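Local coordinates for putative rhamnosidase (Streptomyces avermitilis, PDB 3W5M), which releases terminal non-reducing alpha-L-rhamnose by hydrolysis from plant glycosides such as naringin and rutin and from gum arabic, at residues Q812-M821 with H846-L857. Sequence-based numbering, arbitrary orientation.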
ATOM      1  N   GLN A 812      29.621   8.744   7.281  1.00 30.20           N
ATOM      2  CA  GLN A 812      29.411   8.740   5.837  1.00 30.39           C
ATOM      3  C   GLN A 812      28.176   9.606   5.501  1.00 31.01           C
ATOM      4  O   GLN A 812      28.237  10.470   4.612  1.00 30.54           O
ATOM      5  CB  GLN A 812      29.261   7.305   5.302  1.00 31.80           C
ATOM      6  CG  GLN A 812      30.541   6.481   5.330  1.00 31.43           C
ATOM      7  CD  GLN A 812      30.424   5.180   4.559  1.00 35.20           C
ATOM      8  OE1 GLN A 812      29.512   5.007   3.761  1.00 32.95           O
ATOM      9  NE2 GLN A 812      31.350   4.254   4.800  1.00 35.76           N
ATOM     10  N   SER A 813      27.085   9.401   6.241  1.00 29.29           N
ATOM     11  CA  SER A 813      25.834  10.143   6.021  1.00 31.00           C
ATOM     12  C   SER A 813      25.939  11.633   6.294  1.00 31.48           C
ATOM     13  O   SER A 813      25.315  12.416   5.585  1.00 30.83           O
ATOM     14  CB  SER A 813      24.675   9.540   6.817  1.00 32.00           C
ATOM     15  OG  SER A 813      24.265   8.367   6.172  1.00 31.27           O
ATOM     16  N   ALA A 814      26.752  12.018   7.287  1.00 32.47           N
ATOM     17  CA  ALA A 814      27.036  13.430   7.577  1.00 32.33           C
ATOM     18  C   ALA A 814      27.599  14.167   6.364  1.00 32.74           C
ATOM     19  O   ALA A 814      27.220  15.312   6.108  1.00 35.35           O
ATOM     20  CB  ALA A 814      27.979  13.580   8.772  1.00 32.37           C
ATOM     21  N   TYR A 815      28.467  13.511   5.601  1.00 34.46           N
ATOM     22  CA  TYR A 815      29.035  14.139   4.419  1.00 31.52           C
ATOM     23  C   TYR A 815      28.092  14.044   3.239  1.00 32.13           C
ATOM     24  O   TYR A 815      27.894  15.018   2.516  1.00 28.61           O
ATOM     25  CB  TYR A 815      30.384  13.528   4.092  1.00 34.34           C
ATOM     26  CG  TYR A 815      31.356  13.831   5.199  1.00 35.74           C
ATOM     27  CD1 TYR A 815      31.712  15.154   5.484  1.00 35.37           C
ATOM     28  CD2 TYR A 815      31.888  12.811   5.988  1.00 36.33           C
ATOM     29  CE1 TYR A 815      32.595  15.446   6.507  1.00 36.92           C
ATOM     30  CE2 TYR A 815      32.769  13.096   7.023  1.00 33.87           C
ATOM     31  CZ  TYR A 815      33.109  14.407   7.281  1.00 35.52           C
ATOM     32  OH  TYR A 815      33.982  14.697   8.307  1.00 37.81           O
ATOM     33  N   VAL A 816      27.518  12.860   3.046  1.00 29.41           N
ATOM     34  CA  VAL A 816      26.542  12.677   1.987  1.00 28.13           C
ATOM     35  C   VAL A 816      25.489  13.782   2.035  1.00 27.41           C
ATOM     36  O   VAL A 816      25.225  14.431   1.011  1.00 28.45           O
ATOM     37  CB  VAL A 816      25.854  11.293   2.069  1.00 26.40           C
ATOM     38  CG1 VAL A 816      24.633  11.266   1.144  1.00 24.67           C
ATOM     39  CG2 VAL A 816      26.829  10.191   1.637  1.00 25.57           C
ATOM     40  N   LEU A 817      24.891  13.996   3.202  1.00 27.58           N
ATOM     41  CA  LEU A 817      23.757  14.907   3.295  1.00 28.79           C
ATOM     42  C   LEU A 817      24.151  16.363   3.085  1.00 30.05           C
ATOM     43  O   LEU A 817      23.431  17.120   2.418  1.00 26.99           O
ATOM     44  CB  LEU A 817      23.035  14.753   4.629  1.00 31.41           C
ATOM     45  CG  LEU A 817      22.180  13.474   4.660  1.00 31.45           C
ATOM     46  CD1 LEU A 817      21.813  13.113   6.079  1.00 31.94           C
ATOM     47  CD2 LEU A 817      20.928  13.609   3.806  1.00 32.68           C
ATOM     48  N   THR A 818      25.288  16.754   3.662  1.00 29.05           N
ATOM     49  CA  THR A 818      25.763  18.127   3.510  1.00 29.56           C
ATOM     50  C   THR A 818      26.188  18.419   2.086  1.00 27.26           C
ATOM     51  O   THR A 818      25.901  19.516   1.598  1.00 29.80           O
ATOM     52  CB  THR A 818      26.922  18.447   4.473  1.00 28.02           C
ATOM     53  OG1 THR A 818      28.010  17.542   4.215  1.00 30.98           O
ATOM     54  CG2 THR A 818      26.439  18.310   5.889  1.00 27.39           C
ATOM     55  N   LEU A 819      26.841  17.465   1.415  1.00 26.41           N
ATOM     56  CA  LEU A 819      27.213  17.648   0.012  1.00 27.14           C
ATOM     57  C   LEU A 819      25.975  17.672  -0.886  1.00 28.87           C
ATOM     58  O   LEU A 819      25.853  18.524  -1.783  1.00 27.42           O
ATOM     59  CB  LEU A 819      28.205  16.586  -0.459  1.00 28.62           C
ATOM     60  CG  LEU A 819      29.590  16.791   0.164  1.00 29.94           C
ATOM     61  CD1 LEU A 819      30.354  15.485   0.057  1.00 29.99           C
ATOM     62  CD2 LEU A 819      30.331  17.944  -0.528  1.00 30.71           C
ATOM     63  N   SER A 820      25.049  16.753  -0.619  1.00 27.68           N
ATOM     64  CA  SER A 820      23.817  16.646  -1.407  1.00 27.88           C
ATOM     65  C   SER A 820      22.948  17.911  -1.365  1.00 25.75           C
ATOM     66  O   SER A 820      22.445  18.351  -2.399  1.00 29.01           O
ATOM     67  CB  SER A 820      22.970  15.464  -0.919  1.00 29.82           C
ATOM     68  OG  SER A 820      21.958  15.200  -1.868  1.00 32.47           O
ATOM     69  N   MET A 821      22.759  18.451  -0.175  1.00 24.80           N
ATOM     70  CA  MET A 821      21.846  19.556   0.085  1.00 24.91           C
ATOM     71  C   MET A 821      22.532  20.917  -0.044  1.00 25.23           C
ATOM     72  O   MET A 821      21.937  21.944   0.270  1.00 25.63           O
ATOM     73  CB  MET A 821      21.183  19.415   1.458  1.00 27.71           C
ATOM     74  CG  MET A 821      20.328  18.148   1.582  1.00 27.87           C
ATOM     75  SD  MET A 821      19.750  17.851   3.252  1.00 30.24           S
ATOM     76  CE  MET A 821      18.647  16.446   2.946  1.00 27.08           C
ATOM     77  N   HIS A 846      33.016  -0.329   1.773  1.00 32.78           N
ATOM     78  CA  HIS A 846      31.604  -0.607   2.070  1.00 36.53           C
ATOM     79  C   HIS A 846      30.932   0.670   2.538  1.00 34.50           C
ATOM     80  O   HIS A 846      31.537   1.500   3.215  1.00 34.39           O
ATOM     81  CB  HIS A 846      31.418  -1.673   3.171  1.00 37.68           C
ATOM     82  CG  HIS A 846      31.868  -3.050   2.785  1.00 40.60           C
ATOM     83  ND1 HIS A 846      33.186  -3.448   2.853  1.00 40.76           N
ATOM     84  CD2 HIS A 846      31.173  -4.130   2.353  1.00 40.30           C
ATOM     85  CE1 HIS A 846      33.287  -4.704   2.457  1.00 43.10           C
ATOM     86  NE2 HIS A 846      32.079  -5.146   2.153  1.00 43.35           N
ATOM     87  N   LEU A 847      29.661   0.815   2.186  1.00 32.78           N
ATOM     88  CA  LEU A 847      28.861   1.901   2.708  1.00 31.41           C
ATOM     89  C   LEU A 847      28.579   1.710   4.198  1.00 30.49           C
ATOM     90  O   LEU A 847      28.713   0.615   4.727  1.00 31.31           O
ATOM     91  CB  LEU A 847      27.538   2.007   1.917  1.00 31.10           C
ATOM     92  CG  LEU A 847      26.552   0.830   1.929  1.00 30.13           C
ATOM     93  CD1 LEU A 847      25.730   0.802   3.222  1.00 28.16           C
ATOM     94  CD2 LEU A 847      25.647   0.948   0.719  1.00 29.57           C
ATOM     95  N   SER A 848      28.160   2.767   4.870  1.00 28.20           N
ATOM     96  CA  SER A 848      27.727   2.640   6.245  1.00 29.00           C
ATOM     97  C   SER A 848      26.416   3.384   6.483  1.00 26.43           C
ATOM     98  O   SER A 848      25.935   3.496   7.612  1.00 28.53           O
ATOM     99  CB  SER A 848      28.805   3.178   7.181  1.00 32.44           C
ATOM    100  OG  SER A 848      28.797   4.584   7.102  1.00 32.91           O
ATOM    101  N   THR A 849      25.832   3.882   5.406  1.00 26.37           N
ATOM    102  CA  THR A 849      24.676   4.781   5.505  1.00 25.53           C
ATOM    103  C   THR A 849      23.365   4.044   5.820  1.00 24.11           C
ATOM    104  O   THR A 849      23.179   2.912   5.356  1.00 26.31           O
ATOM    105  CB  THR A 849      24.491   5.533   4.170  1.00 24.32           C
ATOM    106  OG1 THR A 849      24.546   4.601   3.081  1.00 28.17           O
ATOM    107  CG2 THR A 849      25.647   6.515   3.979  1.00 25.38           C
ATOM    108  N   GLY A 850      22.471   4.714   6.540  1.00 25.48           N
ATOM    109  CA  GLY A 850      21.067   4.259   6.757  1.00 24.78           C
ATOM    110  C   GLY A 850      20.052   4.808   5.738  1.00 25.41           C
ATOM    111  O   GLY A 850      20.417   5.123   4.604  1.00 26.10           O
ATOM    112  N   PHE A 851      18.786   4.925   6.161  1.00 26.36           N
ATOM    113  CA  PHE A 851      17.685   5.345   5.278  1.00 25.40           C
ATOM    114  C   PHE A 851      17.864   6.675   4.585  1.00 24.53           C
ATOM    115  O   PHE A 851      17.527   6.795   3.410  1.00 22.40           O
ATOM    116  CB  PHE A 851      16.343   5.373   6.035  1.00 26.17           C
ATOM    117  CG  PHE A 851      15.669   4.021   6.106  1.00 26.79           C
ATOM    118  CD1 PHE A 851      16.421   2.842   6.095  1.00 28.28           C
ATOM    119  CD2 PHE A 851      14.294   3.928   6.175  1.00 28.25           C
ATOM    120  CE1 PHE A 851      15.813   1.588   6.150  1.00 29.07           C
ATOM    121  CE2 PHE A 851      13.666   2.680   6.238  1.00 28.33           C
ATOM    122  CZ  PHE A 851      14.431   1.508   6.231  1.00 29.42           C
ATOM    123  N   LEU A 852      18.397   7.655   5.308  1.00 25.42           N
ATOM    124  CA  LEU A 852      18.489   9.030   4.810  1.00 26.85           C
ATOM    125  C   LEU A 852      19.750   9.296   3.985  1.00 28.85           C
ATOM    126  O   LEU A 852      19.704  10.032   2.991  1.00 28.28           O
ATOM    127  CB  LEU A 852      18.405  10.005   5.968  1.00 26.52           C
ATOM    128  CG  LEU A 852      17.101  10.105   6.740  1.00 27.93           C
ATOM    129  CD1 LEU A 852      17.283  11.184   7.798  1.00 28.25           C
ATOM    130  CD2 LEU A 852      15.954  10.443   5.796  1.00 25.99           C
ATOM    131  N   GLY A 853      20.860   8.691   4.401  1.00 26.29           N
ATOM    132  CA  GLY A 853      22.110   8.742   3.644  1.00 27.16           C
ATOM    133  C   GLY A 853      22.164   7.936   2.370  1.00 27.60           C
ATOM    134  O   GLY A 853      22.727   8.397   1.382  1.00 27.77           O
ATOM    135  N   THR A 854      21.590   6.729   2.365  1.00 23.42           N
ATOM    136  CA  THR A 854      21.724   5.831   1.211  1.00 26.19           C
ATOM    137  C   THR A 854      21.251   6.372  -0.154  1.00 25.34           C
ATOM    138  O   THR A 854      21.945   6.185  -1.136  1.00 27.25           O
ATOM    139  CB  THR A 854      21.116   4.435   1.495  1.00 26.02           C
ATOM    140  OG1 THR A 854      21.833   3.850   2.590  1.00 28.52           O
ATOM    141  CG2 THR A 854      21.207   3.490   0.265  1.00 27.49           C
ATOM    142  N   PRO A 855      20.065   7.026  -0.214  1.00 26.82           N
ATOM    143  CA  PRO A 855      19.576   7.471  -1.524  1.00 27.08           C
ATOM    144  C   PRO A 855      20.463   8.534  -2.163  1.00 27.39           C
ATOM    145  O   PRO A 855      20.467   8.666  -3.383  1.00 27.94           O
ATOM    146  CB  PRO A 855      18.193   8.061  -1.199  1.00 27.45           C
ATOM    147  CG  PRO A 855      18.260   8.459   0.211  1.00 27.26           C
ATOM    148  CD  PRO A 855      19.166   7.453   0.872  1.00 28.09           C
ATOM    149  N   ARG A 856      21.216   9.265  -1.337  1.00 27.91           N
ATOM    150  CA  ARG A 856      22.059  10.369  -1.822  1.00 27.77           C
ATOM    151  C   ARG A 856      23.539   9.989  -1.978  1.00 28.79           C
ATOM    152  O   ARG A 856      24.337  10.773  -2.494  1.00 25.98           O
ATOM    153  CB  ARG A 856      21.892  11.599  -0.894  1.00 29.96           C
ATOM    154  CG  ARG A 856      20.448  12.099  -0.764  1.00 31.35           C
ATOM    155  CD  ARG A 856      20.247  13.177   0.299  1.00 33.04           C
ATOM    156  NE  ARG A 856      18.860  13.673   0.320  1.00 35.75           N
ATOM    157  CZ  ARG A 856      18.397  14.697  -0.403  1.00 36.54           C
ATOM    158  NH1 ARG A 856      19.201  15.380  -1.212  1.00 35.32           N
ATOM    159  NH2 ARG A 856      17.115  15.044  -0.321  1.00 38.07           N
ATOM    160  N   LEU A 857      23.910   8.781  -1.560  1.00 27.24           N
ATOM    161  CA  LEU A 857      25.341   8.402  -1.503  1.00 27.40           C
ATOM    162  C   LEU A 857      26.009   8.260  -2.879  1.00 26.91           C
ATOM    163  O   LEU A 857      27.029   8.902  -3.164  1.00 27.06           O
ATOM    164  CB  LEU A 857      25.519   7.107  -0.665  1.00 28.45           C
ATOM    165  CG  LEU A 857      26.884   6.383  -0.603  1.00 29.89           C
ATOM    166  CD1 LEU A 857      27.894   7.194   0.193  1.00 29.78           C
ATOM    167  CD2 LEU A 857      26.720   4.997   0.012  1.00 30.09           C
TER
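Gln-812, in the first turn of helix 812-820, reads the backbone at His-846 and Ser-848 with both ends of its amide. Gln-812 NE2 donates to His-846 O at 3.2 Å, a nearly straight bond lying in the amide plane, whereas Ser-848 N reaches Gln-812 OE1 at 2.8 Å from well above the carbonyl plane. Extended beyond CG (chi2 -169°), the chain carries the amide out to the backbone of residues 846-857.

At the other end of the helix Arg-856 lies across its surface. Arg-856 NH1 donates within the guanidinium plane to Ser-820 OG, 2.8 Å away, and Met-821 CE sits over one face, toward the rim. Between these polar ends, Val-816 divides its methyls: CG1 meets Arg-856 CB, while Val-816 CG2 presses on Leu-857 CD1 at a tight 3.5 Å. Gly-853 lets Ser-813 OG approach its CA to 3.3 Å.

Second-shell aspartates tie the two segments together: Asp-746 bonds Ser-813 OG and the amides of Gly-850 and Gly-853, and Asp-752 bonds Ser-848 OG and Gln-812 N. Within the (alpha/alpha)6-barrel, helices 812-820 and 854-863 meet here beside helices 756-777 and 829-842; Leu-852 packs on helix 641-654 and approaches rhamnose-binding Trp-695.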